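Local coordinates for mbDLG-3 protein (Monosiga brevicollis, PDB 6X1N) that probably binds the C-terminal tails of partner proteins through this PDZ domain of a choanoflagellate Dlg scaffold, and may associate with protein kinases, at residues 82-86 with 87-91. Numbering follows the deposited sequence.
Sequences KHITD and GVMTL
D86 folds back on V88 in an Asx turn, part of the bend that leads from helix 74-82 of the PDZ fold into strand 88-95. The evidence is the bond from V88 N to D86 OD1, 3.1 Å with an N-H...O angle of 155°. Chi1 of 61°, with CG of D86 between its own backbone N and carbonyl carbon, brings the carboxylate back over the residues that follow; the N-H meets OD1 from above the plane, 49° out of it. Overlapping this turn, I84 to G87 form an open beta turn, with CA atoms of I84 and G87 6.1 Å apart and no direct bond closing it. A water bridges the gap instead, donating to I84 O at 3.0 Å and accepting a weak bond from G87 N. Positive phi at G87 suits glycine, whose backbone also pairs with K12.

Side-chain packing rests on I84. Its chi1 turns CG2 away from the backbone N, laying it against the backbone atoms G87 N and, at 3.6 Å, V88 O. The apolar contact is made by the extended CG1 branch, which carries CD1 to M89 CE at 3.9 Å, the two side chains crossing near a right angle. M89 in turn packs on M64 and F17, the latter in the GFGF loop that binds peptide carboxylates in this family. Cutting I84 back to an alanine would probably open a gap beside M89 CE and leave V88 O and G87 N without the cover of CG2.

Polar closure comes from a second water, which donates to D86 OD1 and, at 2.8 Å, to V88 O.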
loop_
_atom_site.group_PDB
_atom_site.type_symbol
_atom_site.label_atom_id
_atom_site.label_comp_id
_atom_site.label_asym_id
_atom_site.label_seq_id
_atom_site.Cartn_x
_atom_site.Cartn_y
_atom_site.Cartn_z
ATOM N N LYS A 82 0.612 -3.592 11.070
ATOM C CA LYS A 82 1.162 -3.618 12.421
ATOM C C LYS A 82 0.991 -4.984 13.066
ATOM O O LYS A 82 1.791 -5.364 13.929
ATOM C CB LYS A 82 0.500 -2.525 13.263
ATOM C CG LYS A 82 1.089 -2.346 14.663
ATOM C CD LYS A 82 2.491 -1.729 14.644
ATOM C CE LYS A 82 3.035 -1.562 16.065
ATOM N NZ LYS A 82 4.450 -1.088 16.078
ATOM N N HIS A 83 -0.015 -5.745 12.643
ATOM C CA HIS A 83 -0.335 -7.040 13.232
ATOM C C HIS A 83 0.393 -8.218 12.587
ATOM O O HIS A 83 0.241 -9.348 13.062
ATOM C CB HIS A 83 -1.848 -7.293 13.197
ATOM C CG HIS A 83 -2.618 -6.499 14.206
ATOM N ND1 HIS A 83 -3.789 -6.954 14.775
ATOM C CD2 HIS A 83 -2.387 -5.279 14.745
ATOM C CE1 HIS A 83 -4.245 -6.049 15.622
ATOM N NE2 HIS A 83 -3.413 -5.023 15.622
ATOM N N ILE A 84 1.166 -7.998 11.520
ATOM C CA ILE A 84 1.939 -9.085 10.929
ATOM C C ILE A 84 2.882 -9.658 11.978
ATOM O O ILE A 84 3.614 -8.917 12.648
ATOM C CB ILE A 84 2.697 -8.572 9.693
ATOM C CG1 ILE A 84 1.713 -8.181 8.584
ATOM C CG2 ILE A 84 3.710 -9.610 9.206
ATOM C CD1 ILE A 84 2.370 -7.498 7.379
ATOM N N THR A 85 2.858 -10.983 12.141
ATOM C CA THR A 85 3.686 -11.628 13.155
ATOM C C THR A 85 4.905 -12.342 12.591
ATOM O O THR A 85 5.890 -12.518 13.317
ATOM C CB THR A 85 2.867 -12.630 13.982
ATOM O OG1 THR A 85 2.365 -13.666 13.127
ATOM C CG2 THR A 85 1.705 -11.936 14.664
ATOM N N ASP A 86 4.872 -12.759 11.325
ATOM C CA ASP A 86 5.970 -13.522 10.745
ATOM C C ASP A 86 6.920 -12.681 9.900
ATOM O O ASP A 86 7.836 -13.237 9.282
ATOM C CB ASP A 86 5.446 -14.715 9.937
ATOM C CG ASP A 86 4.555 -14.304 8.780
ATOM O OD1 ASP A 86 4.427 -13.091 8.503
ATOM O OD2 ASP A 86 3.990 -15.206 8.128
ATOM N N GLY A 87 6.728 -11.363 9.853
ATOM C CA GLY A 87 7.624 -10.500 9.105
ATOM C C GLY A 87 7.495 -10.555 7.598
ATOM O O GLY A 87 8.372 -10.031 6.906
ATOM N N VAL A 88 6.445 -11.165 7.055
ATOM C CA VAL A 88 6.288 -11.324 5.615
ATOM C C VAL A 88 5.082 -10.519 5.154
ATOM O O VAL A 88 4.013 -10.569 5.778
ATOM C CB VAL A 88 6.162 -12.803 5.214
ATOM C CG1 VAL A 88 6.004 -12.926 3.716
ATOM C CG2 VAL A 88 7.386 -13.575 5.684
ATOM N N MET A 89 5.253 -9.769 4.070
ATOM C CA MET A 89 4.176 -8.985 3.485
ATOM C C MET A 89 4.183 -9.197 1.979
ATOM O O MET A 89 5.188 -8.914 1.319
ATOM C CB MET A 89 4.372 -7.504 3.805
ATOM C CG MET A 89 3.278 -6.625 3.248
ATOM S SD MET A 89 3.650 -4.866 3.356
ATOM C CE MET A 89 3.681 -4.623 5.132
ATOM N N THR A 90 3.076 -9.681 1.428
ATOM C CA THR A 90 2.920 -9.791 -0.015
ATOM C C THR A 90 1.955 -8.701 -0.456
ATOM O O THR A 90 0.930 -8.477 0.195
ATOM C CB THR A 90 2.425 -11.176 -0.424
ATOM O OG1 THR A 90 3.381 -12.160 0.001
ATOM C CG2 THR A 90 2.292 -11.253 -1.934
ATOM N N LEU A 91 2.304 -8.008 -1.537
ATOM C CA LEU A 91 1.555 -6.861 -2.032
ATOM C C LEU A 91 1.255 -7.046 -3.508
ATOM O O LEU A 91 2.105 -7.528 -4.262
ATOM C CB LEU A 91 2.398 -5.591 -1.924
ATOM C CG LEU A 91 2.864 -5.171 -0.536
ATOM C CD1 LEU A 91 3.947 -4.115 -0.677
ATOM C CD2 LEU A 91 1.709 -4.633 0.268
HETATM O O HOH W 1 6.443 -9.423 11.812
HETATM O O HOH W 2 2.613 -12.923 6.381
#